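Local coordinates for monooxygenase (Agrobacterium tumefaciens, PDB 2I7G), which probably catalyses flavin-dependent oxidation with molecular oxygen, as a TIM-barrel enzyme of the luciferase-like monooxygenase family, at residues V103-D108 against E148-L153; R126-A131 against N327-L332; Q205-A210 against A230-L235. One frame throughout, in Å; residues are numbered along the deposited sequence.

The three contacts run from the interior of one TIM barrel to its periphery. Contact 2 lies in the core, its centre about 6 Å from that of the chain, where the opposed strands 127-131 and 329-333 meet only through inward side chains, joined by a salt bridge and an apolar touch. Contacts 1 and 3 have their centres about 18 Å from the chain centre. Contact 1 is buried between the loop after strand 96-99 and the start of helix 150-166, and combines packing with a water bridge; contact 3, partly buried, holds two outer helices by van der Waals packing, with a sulfate bound at its edge. Leu-104 packs on Ala-131 of contact 2, and Tyr-150 lies near the sulfate.

Contact 1 (V103-D108 against E148-L153); sequences VLSSDD and EDYDVL
Ser-105 projects into the angle between Tyr-150 and Leu-153 and supplies more than half of the buried surface. In the conformer described here, one of two deposited, its OG lies over one face of the Tyr-150 ring, 3.2 Å from Tyr-150 CE1. Ser-105 CB stands 3.7 Å from Tyr-150 CE1 and 3.9 Å from Leu-153 CB. The Leu-153 side chain gathers round Ser-105 O, its CB nearest at 3.8 Å. A water joins Ser-105 to Tyr-150 by a polar route, accepting from Ser-105 N at 3.0 Å and hydrogen bonding to Tyr-150 OH at 2.9 Å. The phenol reaches this water because Tyr-150 CG is anti to its backbone N (chi1 180°), which carries the ring along the loop. In the TIM-barrel fold, 103-108 belongs to the loop that leads from strand 96-99 into helix 109-122, while 148-153 enters helix 150-166 within the long excursion between strands 127-131 and 196-200. Tyr-140 of helix 136-143 packs on all three central residues, and Arg-133 forms a cation-pi contact with Tyr-150. Farther along helix 150-166, Lys-157 donates through NZ to the carbonyls of Ser-105 and Asp-107, binding the loop to the helix a second time.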
ATOM      1  N   VAL B 103       0.269  12.500   6.048  1.00 21.56           N
ATOM      2  CA  VAL B 103      -0.520  13.395   6.925  1.00 21.52           C
ATOM      3  C   VAL B 103      -0.984  12.514   8.106  1.00 21.55           C
ATOM      4  O   VAL B 103      -2.127  12.011   8.175  1.00 21.27           O
ATOM      5  CB  VAL B 103      -1.687  14.086   6.182  1.00 22.03           C
ATOM      6  CG1 VAL B 103      -2.416  15.065   7.132  1.00 21.50           C
ATOM      7  CG2 VAL B 103      -1.136  14.840   4.931  1.00 23.60           C
ATOM      8  N   LEU B 104      -0.054  12.319   9.029  1.00 21.26           N
ATOM      9  CA  LEU B 104      -0.238  11.326  10.070  1.00 22.34           C
ATOM     10  C   LEU B 104      -1.483  11.609  10.956  1.00 22.13           C
ATOM     11  O   LEU B 104      -2.170  10.658  11.387  1.00 23.37           O
ATOM     12  CB  LEU B 104       1.037  11.259  10.916  1.00 22.04           C
ATOM     13  CG  LEU B 104       1.000  10.217  12.034  1.00 23.31           C
ATOM     14  CD1 LEU B 104       0.807   8.783  11.438  1.00 25.18           C
ATOM     15  CD2 LEU B 104       2.319  10.322  12.850  1.00 24.97           C
ATOM     16  N   SER B 105      -1.746  12.888  11.231  0.50 22.12           N
ATOM     17  CA  SER B 105      -2.862  13.269  12.123  0.50 22.39           C
ATOM     18  C   SER B 105      -4.195  12.649  11.722  0.50 21.88           C
ATOM     19  O   SER B 105      -5.008  12.338  12.589  0.50 22.67           O
ATOM     20  CB  SER B 105      -3.027  14.784  12.207  0.50 22.08           C
ATOM     21  OG  SER B 105      -1.923  15.365  12.850  0.50 21.97           O
ATOM     22  N   SER B 106      -4.400  12.467  10.414  1.00 22.28           N
ATOM     23  CA  SER B 106      -5.676  11.966   9.898  1.00 23.21           C
ATOM     24  C   SER B 106      -5.643  10.483   9.539  1.00 23.87           C
ATOM     25  O   SER B 106      -6.600   9.980   8.981  1.00 24.59           O
ATOM     26  CB  SER B 106      -6.223  12.834   8.740  1.00 23.89           C
ATOM     27  OG  SER B 106      -5.174  13.205   7.882  1.00 28.42           O
ATOM     28  N   ASP B 107      -4.577   9.788   9.940  1.00 23.31           N
ATOM     29  CA  ASP B 107      -4.431   8.370   9.562  1.00 24.34           C
ATOM     30  C   ASP B 107      -4.342   7.524  10.839  1.00 24.14           C
ATOM     31  O   ASP B 107      -4.320   8.048  11.976  1.00 23.24           O
ATOM     32  CB  ASP B 107      -3.228   8.173   8.626  1.00 24.57           C
ATOM     33  CG  ASP B 107      -3.410   6.948   7.621  1.00 26.82           C
ATOM     34  OD1 ASP B 107      -4.211   5.978   7.878  1.00 25.59           O
ATOM     35  OD2 ASP B 107      -2.708   6.968   6.570  1.00 27.41           O
ATOM     36  N   ASP B 108      -4.318   6.210  10.668  1.00 23.56           N
ATOM     37  CA  ASP B 108      -4.146   5.321  11.814  1.00 24.11           C
ATOM     38  C   ASP B 108      -2.668   4.930  11.864  1.00 23.66           C
ATOM     39  O   ASP B 108      -2.194   4.298  10.920  1.00 23.20           O
ATOM     40  CB  ASP B 108      -4.989   4.055  11.609  1.00 24.20           C
ATOM     41  CG  ASP B 108      -4.840   3.044  12.780  1.00 28.08           C
ATOM     42  OD1 ASP B 108      -3.953   3.193  13.675  1.00 29.95           O
ATOM     43  OD2 ASP B 108      -5.671   2.123  12.839  1.00 32.83           O
ATOM     44  N   GLU B 148      -9.447  21.992  14.762  0.50 29.68           N
ATOM     45  CA  GLU B 148      -8.882  22.392  16.050  0.50 29.96           C
ATOM     46  C   GLU B 148      -8.070  21.273  16.694  0.50 29.50           C
ATOM     47  O   GLU B 148      -7.142  21.533  17.459  0.50 29.70           O
ATOM     48  CB  GLU B 148      -9.990  22.853  17.011  0.50 30.28           C
ATOM     49  CG  GLU B 148     -11.027  23.780  16.377  0.50 32.94           C
ATOM     50  CD  GLU B 148     -12.183  23.017  15.747  0.50 35.37           C
ATOM     51  OE1 GLU B 148     -12.983  22.414  16.500  0.50 38.14           O
ATOM     52  OE2 GLU B 148     -12.295  23.030  14.504  0.50 35.26           O
ATOM     53  N   ASP B 149      -8.407  20.032  16.361  1.00 28.76           N
ATOM     54  CA  ASP B 149      -7.802  18.887  17.006  1.00 28.29           C
ATOM     55  C   ASP B 149      -6.442  18.494  16.421  1.00 26.72           C
ATOM     56  O   ASP B 149      -5.848  17.531  16.894  1.00 25.34           O
ATOM     57  CB  ASP B 149      -8.752  17.696  16.972  1.00 28.96           C
ATOM     58  CG  ASP B 149      -9.947  17.884  17.899  1.00 31.71           C
ATOM     59  OD1 ASP B 149      -9.952  18.819  18.748  1.00 34.20           O
ATOM     60  OD2 ASP B 149     -10.884  17.091  17.781  1.00 35.58           O
ATOM     61  N   TYR B 150      -5.958  19.249  15.437  1.00 25.97           N
ATOM     62  CA  TYR B 150      -4.705  18.899  14.757  1.00 25.51           C
ATOM     63  C   TYR B 150      -3.542  18.584  15.752  1.00 25.52           C
ATOM     64  O   TYR B 150      -2.889  17.538  15.673  1.00 25.70           O
ATOM     65  CB  TYR B 150      -4.284  19.981  13.722  1.00 25.77           C
ATOM     66  CG  TYR B 150      -2.991  19.540  13.080  1.00 25.33           C
ATOM     67  CD1 TYR B 150      -3.013  18.679  11.995  1.00 26.70           C
ATOM     68  CD2 TYR B 150      -1.757  19.852  13.654  1.00 25.48           C
ATOM     69  CE1 TYR B 150      -1.861  18.187  11.430  1.00 25.98           C
ATOM     70  CE2 TYR B 150      -0.574  19.354  13.101  1.00 26.59           C
ATOM     71  CZ  TYR B 150      -0.646  18.524  11.975  1.00 27.55           C
ATOM     72  OH  TYR B 150       0.466  17.981  11.404  1.00 28.08           O
ATOM     73  N   ASP B 151      -3.284  19.505  16.679  1.00 25.40           N
ATOM     74  CA  ASP B 151      -2.099  19.401  17.541  1.00 25.84           C
ATOM     75  C   ASP B 151      -2.119  18.123  18.400  1.00 25.70           C
ATOM     76  O   ASP B 151      -1.107  17.426  18.497  1.00 25.40           O
ATOM     77  CB  ASP B 151      -1.974  20.634  18.450  1.00 25.69           C
ATOM     78  CG  ASP B 151      -1.500  21.884  17.711  1.00 29.30           C
ATOM     79  OD1 ASP B 151      -1.166  21.835  16.528  1.00 28.32           O
ATOM     80  OD2 ASP B 151      -1.461  22.955  18.363  1.00 32.33           O
ATOM     81  N   VAL B 152      -3.260  17.828  19.021  1.00 25.00           N
ATOM     82  CA  VAL B 152      -3.375  16.621  19.872  1.00 25.67           C
ATOM     83  C   VAL B 152      -3.363  15.373  18.990  1.00 25.01           C
ATOM     84  O   VAL B 152      -2.745  14.372  19.350  1.00 24.68           O
ATOM     85  CB  VAL B 152      -4.612  16.640  20.803  1.00 25.89           C
ATOM     86  CG1 VAL B 152      -4.664  15.369  21.634  1.00 26.11           C
ATOM     87  CG2 VAL B 152      -4.527  17.842  21.734  1.00 28.72           C
ATOM     88  N   LEU B 153      -4.022  15.436  17.831  1.00 24.27           N
ATOM     89  CA  LEU B 153      -3.993  14.284  16.897  1.00 23.77           C
ATOM     90  C   LEU B 153      -2.558  13.972  16.476  1.00 23.77           C
ATOM     91  O   LEU B 153      -2.144  12.815  16.454  1.00 23.63           O
ATOM     92  CB  LEU B 153      -4.825  14.533  15.645  1.00 23.99           C
ATOM     93  CG  LEU B 153      -6.346  14.490  15.821  1.00 24.77           C
ATOM     94  CD1 LEU B 153      -6.973  15.194  14.635  1.00 27.44           C
ATOM     95  CD2 LEU B 153      -6.837  13.040  15.940  1.00 24.69           C
TER
HETATM   96  O   HOH W   1      -0.417  15.430  10.260  1.00 21.26           O

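Contact 2 (R126-A131 against N327-L332); sequences RAEIMA and NDRFLL
Glu-128 and Arg-329 approach from opposite directions and join end-on, with the carboxylate and guanidinium planes only 13° apart. Arg-329 NH1 donates to Glu-128 OE1 at 2.8 Å, with an N-H...O angle of 164°, while Arg-329 NH2 donates to Glu-128 OE2 at 3.1 Å and is equally straight. Both oxygens use their syn lone pairs, and both lie almost exactly in the guanidinium plane, so the paired bonds resist rotation of either group about its long axis. A weak third bond runs obliquely from Arg-329 NH2 to Glu-128 OE1. Glu-128 is extended beyond CG, whereas Arg-329 bends at chi3 (-72°) to present its NH1/NH2 edge to the carboxylate. These residues sit on strands 127-131 and 329-333, which are four places apart in the closed eight-stranded parallel TIM barrel and therefore face each other across its interior. Their ion pair extends on both partners into a buried charge network: Arg-96 reaches Glu-128 OE2, and Glu-23 takes the NE of Arg-329, which probably helps to keep both groups ionised. Trp-197, on strand 196-200, packs against the two partners. Two residues farther along each strand, toward the C-terminal mouth, the chemistry becomes apolar. Selenomethionine Met-130 and Leu-331 meet tip to tip, Met-130 CE 3.7 Å from Leu-331 CD1, although their CA atoms stand 12.2 Å apart. Asn-255 of strand 252-260 packs against both Met-130 and Leu-331.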
ATOM      1  N   ARG B 126      14.875  -0.012   2.957  1.00 20.55           N
ATOM      2  CA  ARG B 126      15.029   1.339   2.359  1.00 21.11           C
ATOM      3  C   ARG B 126      13.849   2.324   2.631  1.00 21.57           C
ATOM      4  O   ARG B 126      13.856   3.481   2.096  1.00 22.85           O
ATOM      5  CB  ARG B 126      15.259   1.214   0.866  1.00 21.35           C
ATOM      6  CG  ARG B 126      16.647   0.728   0.498  1.00 21.42           C
ATOM      7  CD  ARG B 126      16.853   0.558  -0.965  1.00 22.49           C
ATOM      8  NE  ARG B 126      15.998  -0.457  -1.591  1.00 23.37           N
ATOM      9  CZ  ARG B 126      15.240  -0.256  -2.678  1.00 23.24           C
ATOM     10  NH1 ARG B 126      15.150   0.936  -3.297  1.00 24.91           N
ATOM     11  NH2 ARG B 126      14.537  -1.292  -3.146  1.00 22.61           N
ATOM     12  N   ALA B 127      12.876   1.917   3.468  1.00 21.89           N
ATOM     13  CA  ALA B 127      11.692   2.762   3.727  1.00 22.35           C
ATOM     14  C   ALA B 127      11.903   3.806   4.834  1.00 21.32           C
ATOM     15  O   ALA B 127      12.673   3.574   5.801  1.00 23.55           O
ATOM     16  CB  ALA B 127      10.407   1.893   4.046  1.00 22.77           C
ATOM     17  N   GLU B 128      11.175   4.919   4.694  1.00 22.66           N
ATOM     18  CA  GLU B 128      11.110   5.958   5.726  1.00 23.25           C
ATOM     19  C   GLU B 128       9.734   6.607   5.685  1.00 23.35           C
ATOM     20  O   GLU B 128       8.993   6.553   4.650  1.00 20.76           O
ATOM     21  CB  GLU B 128      12.183   7.063   5.492  1.00 22.29           C
ATOM     22  CG  GLU B 128      13.610   6.573   5.343  1.00 25.03           C
ATOM     23  CD  GLU B 128      14.598   7.707   5.244  1.00 27.74           C
ATOM     24  OE1 GLU B 128      14.158   8.888   5.160  1.00 31.05           O
ATOM     25  OE2 GLU B 128      15.806   7.397   5.229  1.00 28.65           O
ATOM     26  N   ILE B 129       9.386   7.212   6.819  1.00 23.04           N
ATOM     27  CA  ILE B 129       8.137   7.976   6.937  1.00 23.36           C
ATOM     28  C   ILE B 129       8.518   9.429   7.221  1.00 23.50           C
ATOM     29  O   ILE B 129       9.344   9.681   8.111  1.00 23.98           O
ATOM     30  CB  ILE B 129       7.263   7.457   8.128  1.00 22.60           C
ATOM     31  CG1 ILE B 129       6.837   5.997   7.880  1.00 24.77           C
ATOM     32  CG2 ILE B 129       6.055   8.416   8.317  1.00 23.88           C
ATOM     33  CD1 ILE B 129       6.281   5.277   9.182  1.00 24.78           C
HETATM   34  N   MSE B 130       7.943  10.374   6.466  1.00 22.89           N
HETATM   35  CA  MSE B 130       8.067  11.790   6.838  1.00 24.48           C
HETATM   36  C   MSE B 130       6.677  12.285   7.187  1.00 24.07           C
HETATM   37  O   MSE B 130       5.788  12.357   6.316  1.00 24.87           O
HETATM   38  CB  MSE B 130       8.701  12.619   5.712  1.00 23.40           C
HETATM   39  CG  MSE B 130       8.823  14.075   6.095  1.00 23.68           C
HETATM   40 SE   MSE B 130       9.260  15.183   4.502  0.65 29.96          SE
HETATM   41  CE  MSE B 130      10.522  14.032   3.560  1.00 30.19           C
ATOM     42  N   ALA B 131       6.467  12.539   8.475  1.00 23.20           N
ATOM     43  CA  ALA B 131       5.133  12.900   8.956  1.00 23.33           C
ATOM     44  C   ALA B 131       5.014  14.427   9.026  1.00 24.32           C
ATOM     45  O   ALA B 131       5.932  15.123   9.501  1.00 23.67           O
ATOM     46  CB  ALA B 131       4.907  12.308  10.304  1.00 23.77           C
ATOM     47  N   ASN B 327      22.755  21.310   6.493  1.00 23.01           N
ATOM     48  CA  ASN B 327      21.796  20.237   6.343  1.00 22.41           C
ATOM     49  C   ASN B 327      22.439  18.934   5.882  1.00 23.10           C
ATOM     50  O   ASN B 327      23.367  18.951   5.062  1.00 23.69           O
ATOM     51  CB  ASN B 327      20.695  20.653   5.348  1.00 21.84           C
ATOM     52  CG  ASN B 327      21.261  21.125   3.974  1.00 21.57           C
ATOM     53  OD1 ASN B 327      22.083  22.050   3.891  1.00 19.64           O
ATOM     54  ND2 ASN B 327      20.812  20.484   2.893  1.00 21.78           N
ATOM     55  N   ASP B 328      21.893  17.818   6.367  1.00 23.01           N
ATOM     56  CA  ASP B 328      22.301  16.436   5.984  1.00 23.70           C
ATOM     57  C   ASP B 328      21.669  15.926   4.689  1.00 23.28           C
ATOM     58  O   ASP B 328      22.160  14.981   4.062  1.00 24.48           O
ATOM     59  CB  ASP B 328      21.873  15.483   7.089  1.00 23.65           C
ATOM     60  CG  ASP B 328      22.514  15.850   8.400  1.00 27.04           C
ATOM     61  OD1 ASP B 328      23.751  15.708   8.525  1.00 31.45           O
ATOM     62  OD2 ASP B 328      21.785  16.346   9.276  1.00 29.71           O
ATOM     63  N   ARG B 329      20.562  16.543   4.324  1.00 22.78           N
ATOM     64  CA  ARG B 329      19.775  16.051   3.230  1.00 22.63           C
ATOM     65  C   ARG B 329      19.173  17.251   2.468  1.00 21.42           C
ATOM     66  O   ARG B 329      18.880  18.281   3.076  1.00 21.28           O
ATOM     67  CB  ARG B 329      18.702  15.078   3.781  1.00 23.38           C
ATOM     68  CG  ARG B 329      17.692  14.604   2.721  1.00 23.36           C
ATOM     69  CD  ARG B 329      16.653  13.628   3.342  1.00 25.72           C
ATOM     70  NE  ARG B 329      17.223  12.322   3.648  1.00 27.85           N
ATOM     71  CZ  ARG B 329      16.495  11.255   4.052  1.00 28.73           C
ATOM     72  NH1 ARG B 329      15.187  11.345   4.217  1.00 28.83           N
ATOM     73  NH2 ARG B 329      17.090  10.103   4.258  1.00 28.01           N
ATOM     74  N   PHE B 330      19.036  17.093   1.153  1.00 20.89           N
ATOM     75  CA  PHE B 330      18.477  18.110   0.250  1.00 20.58           C
ATOM     76  C   PHE B 330      17.476  17.407  -0.639  1.00 21.24           C
ATOM     77  O   PHE B 330      17.861  16.479  -1.368  1.00 21.75           O
ATOM     78  CB  PHE B 330      19.589  18.767  -0.599  1.00 20.32           C
ATOM     79  CG  PHE B 330      19.085  19.692  -1.657  1.00 22.66           C
ATOM     80  CD1 PHE B 330      18.822  21.038  -1.347  1.00 23.10           C
ATOM     81  CD2 PHE B 330      18.855  19.234  -2.971  1.00 19.96           C
ATOM     82  CE1 PHE B 330      18.321  21.920  -2.306  1.00 21.23           C
ATOM     83  CE2 PHE B 330      18.405  20.135  -3.970  1.00 20.77           C
ATOM     84  CZ  PHE B 330      18.115  21.472  -3.626  1.00 22.32           C
ATOM     85  N   LEU B 331      16.205  17.831  -0.619  1.00 20.90           N
ATOM     86  CA  LEU B 331      15.162  17.225  -1.430  1.00 21.55           C
ATOM     87  C   LEU B 331      14.548  18.254  -2.387  1.00 21.94           C
ATOM     88  O   LEU B 331      14.110  19.325  -1.964  1.00 22.63           O
ATOM     89  CB  LEU B 331      14.032  16.651  -0.552  1.00 22.54           C
ATOM     90  CG  LEU B 331      14.308  15.447   0.343  1.00 25.08           C
ATOM     91  CD1 LEU B 331      12.911  14.924   0.842  1.00 27.33           C
ATOM     92  CD2 LEU B 331      15.114  14.337  -0.405  1.00 25.72           C
ATOM     93  N   LEU B 332      14.504  17.902  -3.667  1.00 22.62           N
ATOM     94  CA  LEU B 332      14.085  18.850  -4.702  1.00 22.15           C
ATOM     95  C   LEU B 332      12.761  18.384  -5.308  1.00 22.60           C
ATOM     96  O   LEU B 332      12.668  17.208  -5.729  1.00 22.81           O
ATOM     97  CB  LEU B 332      15.191  18.845  -5.774  1.00 22.84           C
ATOM     98  CG  LEU B 332      14.940  19.778  -6.951  1.00 23.36           C
ATOM     99  CD1 LEU B 332      14.806  21.260  -6.509  1.00 23.64           C
ATOM    100  CD2 LEU B 332      16.049  19.579  -8.106  1.00 22.76           C
TER

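Contact 3 (Q205-A210 against A230-L235). With SO4 (sulfate ion), chain E.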
ATOM      1  N   GLN B 205       7.192  26.431  16.893  1.00 37.07           N
ATOM      2  CA  GLN B 205       6.645  25.421  17.780  1.00 36.56           C
ATOM      3  C   GLN B 205       6.904  24.004  17.244  1.00 34.72           C
ATOM      4  O   GLN B 205       7.381  23.127  17.970  1.00 33.25           O
ATOM      5  CB  GLN B 205       5.153  25.683  17.969  1.00 37.11           C
ATOM      6  CG  GLN B 205       4.414  24.676  18.809  1.00 41.13           C
ATOM      7  CD  GLN B 205       2.940  25.022  18.909  1.00 47.13           C
ATOM      8  OE1 GLN B 205       2.558  26.204  18.859  1.00 48.52           O
ATOM      9  NE2 GLN B 205       2.100  23.997  19.038  1.00 49.05           N
ATOM     10  N   SER B 206       6.600  23.806  15.966  1.00 33.60           N
ATOM     11  CA  SER B 206       6.801  22.515  15.315  1.00 32.39           C
ATOM     12  C   SER B 206       8.274  22.094  15.309  1.00 31.21           C
ATOM     13  O   SER B 206       8.628  20.934  15.637  1.00 29.90           O
ATOM     14  CB  SER B 206       6.283  22.590  13.875  1.00 33.95           C
ATOM     15  OG  SER B 206       4.867  22.550  13.886  1.00 36.55           O
ATOM     16  N   VAL B 207       9.124  23.037  14.924  1.00 29.87           N
ATOM     17  CA  VAL B 207      10.565  22.803  14.869  1.00 28.88           C
ATOM     18  C   VAL B 207      11.142  22.440  16.250  1.00 28.21           C
ATOM     19  O   VAL B 207      11.880  21.456  16.396  1.00 27.20           O
ATOM     20  CB  VAL B 207      11.286  24.034  14.314  1.00 28.98           C
ATOM     21  CG1 VAL B 207      12.763  23.806  14.319  1.00 30.67           C
ATOM     22  CG2 VAL B 207      10.837  24.308  12.878  1.00 30.79           C
ATOM     23  N   ALA B 208      10.801  23.239  17.263  1.00 26.37           N
ATOM     24  CA  ALA B 208      11.271  22.999  18.629  1.00 26.47           C
ATOM     25  C   ALA B 208      10.807  21.658  19.164  1.00 25.96           C
ATOM     26  O   ALA B 208      11.565  20.924  19.772  1.00 26.00           O
ATOM     27  CB  ALA B 208      10.822  24.145  19.572  1.00 26.24           C
ATOM     28  N   ARG B 209       9.559  21.315  18.902  1.00 26.25           N
ATOM     29  CA  ARG B 209       9.051  20.047  19.382  1.00 27.27           C
ATOM     30  C   ARG B 209       9.863  18.874  18.797  1.00 26.28           C
ATOM     31  O   ARG B 209      10.275  17.979  19.546  1.00 26.89           O
ATOM     32  CB  ARG B 209       7.554  19.917  19.068  1.00 28.11           C
ATOM     33  CG  ARG B 209       6.859  18.732  19.751  1.00 31.85           C
ATOM     34  CD  ARG B 209       7.194  18.608  21.239  1.00 35.49           C
ATOM     35  NE  ARG B 209       6.797  17.289  21.749  1.00 40.06           N
ATOM     36  CZ  ARG B 209       7.188  16.775  22.916  1.00 41.72           C
ATOM     37  NH1 ARG B 209       6.771  15.561  23.276  1.00 43.54           N
ATOM     38  NH2 ARG B 209       8.014  17.453  23.711  1.00 42.10           N
ATOM     39  N   ALA B 210      10.112  18.900  17.488  1.00 25.81           N
ATOM     40  CA  ALA B 210      10.932  17.871  16.829  1.00 24.76           C
ATOM     41  C   ALA B 210      12.329  17.741  17.498  1.00 24.63           C
ATOM     42  O   ALA B 210      12.823  16.639  17.720  1.00 25.03           O
ATOM     43  CB  ALA B 210      11.092  18.231  15.366  1.00 25.19           C
ATOM     44  N   ALA B 230      17.368  29.962   8.216  1.00 24.10           N
ATOM     45  CA  ALA B 230      18.466  29.377   8.999  1.00 25.77           C
ATOM     46  C   ALA B 230      18.250  29.350  10.526  1.00 26.28           C
ATOM     47  O   ALA B 230      18.601  28.343  11.166  1.00 26.64           O
ATOM     48  CB  ALA B 230      19.799  30.043   8.668  1.00 26.55           C
ATOM     49  N   PRO B 231      17.727  30.462  11.127  1.00 25.89           N
ATOM     50  CA  PRO B 231      17.471  30.466  12.575  1.00 25.75           C
ATOM     51  C   PRO B 231      16.533  29.351  13.060  1.00 25.56           C
ATOM     52  O   PRO B 231      16.588  28.979  14.246  1.00 24.54           O
ATOM     53  CB  PRO B 231      16.857  31.851  12.829  1.00 25.89           C
ATOM     54  CG  PRO B 231      17.404  32.710  11.735  1.00 25.83           C
ATOM     55  CD  PRO B 231      17.425  31.779  10.527  1.00 25.91           C
ATOM     56  N   LEU B 232      15.699  28.815  12.169  1.00 24.97           N
ATOM     57  CA  LEU B 232      14.791  27.722  12.574  1.00 25.32           C
ATOM     58  C   LEU B 232      15.610  26.519  12.990  1.00 25.03           C
ATOM     59  O   LEU B 232      15.245  25.808  13.934  1.00 25.44           O
ATOM     60  CB  LEU B 232      13.784  27.333  11.472  1.00 24.75           C
ATOM     61  CG  LEU B 232      12.689  28.394  11.207  1.00 27.76           C
ATOM     62  CD1 LEU B 232      11.873  28.027   9.983  1.00 27.71           C
ATOM     63  CD2 LEU B 232      11.731  28.615  12.424  1.00 30.19           C
ATOM     64  N   PHE B 233      16.721  26.285  12.291  1.00 24.07           N
ATOM     65  CA  PHE B 233      17.575  25.152  12.650  1.00 24.86           C
ATOM     66  C   PHE B 233      18.317  25.420  13.982  1.00 24.88           C
ATOM     67  O   PHE B 233      18.604  24.471  14.711  1.00 24.81           O
ATOM     68  CB  PHE B 233      18.566  24.811  11.553  1.00 25.80           C
ATOM     69  CG  PHE B 233      17.944  24.038  10.413  1.00 26.72           C
ATOM     70  CD1 PHE B 233      16.738  23.356  10.599  1.00 30.47           C
ATOM     71  CD2 PHE B 233      18.569  23.963   9.189  1.00 30.55           C
ATOM     72  CE1 PHE B 233      16.149  22.632   9.542  1.00 31.04           C
ATOM     73  CE2 PHE B 233      17.995  23.239   8.123  1.00 31.07           C
ATOM     74  CZ  PHE B 233      16.806  22.574   8.304  1.00 30.18           C
ATOM     75  N   ASP B 234      18.632  26.701  14.266  1.00 26.23           N
ATOM     76  CA  ASP B 234      19.103  27.109  15.609  1.00 26.69           C
ATOM     77  C   ASP B 234      18.158  26.633  16.687  1.00 26.25           C
ATOM     78  O   ASP B 234      18.568  26.075  17.702  1.00 24.93           O
ATOM     79  CB  ASP B 234      19.209  28.659  15.766  1.00 27.38           C
ATOM     80  CG  ASP B 234      20.374  29.268  15.010  1.00 31.24           C
ATOM     81  OD1 ASP B 234      21.169  28.495  14.424  1.00 31.70           O
ATOM     82  OD2 ASP B 234      20.505  30.542  15.029  1.00 35.11           O
ATOM     83  N   LEU B 235      16.878  26.904  16.477  1.00 25.66           N
ATOM     84  CA  LEU B 235      15.865  26.583  17.446  1.00 25.75           C
ATOM     85  C   LEU B 235      15.717  25.073  17.637  1.00 25.17           C
ATOM     86  O   LEU B 235      15.553  24.601  18.761  1.00 25.14           O
ATOM     87  CB  LEU B 235      14.560  27.190  16.992  1.00 26.57           C
ATOM     88  CG  LEU B 235      13.326  27.109  17.859  1.00 30.40           C
ATOM     89  CD1 LEU B 235      13.554  27.855  19.183  1.00 35.09           C
ATOM     90  CD2 LEU B 235      12.234  27.770  17.042  1.00 34.55           C
TER
HETATM   91  S   SO4 E 701       4.060  23.264  10.551  1.00 52.82           S
HETATM   92  O1  SO4 E 701       3.475  22.036  10.025  1.00 53.69           O
HETATM   93  O2  SO4 E 701       5.507  23.182  10.669  1.00 54.43           O
HETATM   94  O3  SO4 E 701       3.708  24.379   9.663  1.00 54.62           O
HETATM   95  O4  SO4 E 701       3.477  23.459  11.884  1.00 52.38           O
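Ser-206 OG donates a hydrogen bond of 2.6 Å to O4 of the bound sulfate, which Gly-201 N also holds. The ion probably came from the crystallisation liquor; its place, between the end of strand 196-200 and the N-terminal end of helix 204-212, is consistent with the site where luciferase-like relatives hold the flavin phosphate. The next residue, Val-207, points toward helix 230-242. Val-207 CG1, anti to the backbone N (chi1 177°), presses against the backbone of that helix, 3.2 Å from Leu-232 O, a tight approach for a methyl group. The other branch, Val-207 CG2, faces the side chain of Leu-232 more loosely, at 4.4 Å from its CD2. Helix 204-212 joins strands 196-200 and 217-220 in a right-handed beta-alpha-beta crossover, and helix 230-242 follows strand 217-220 in the next unit. That strand lies beneath both helices: Ala-210 touches Val-217, and Leu-232 touches Leu-219. About one turn beyond Leu-232, Leu-235 brings its branch point over Ala-208, with Leu-235 CG 4.2 Å from Ala-208 CB. The small alanine lets the helices come close, to 5.9 Å between the CA atoms of Ala-208 and Leu-235.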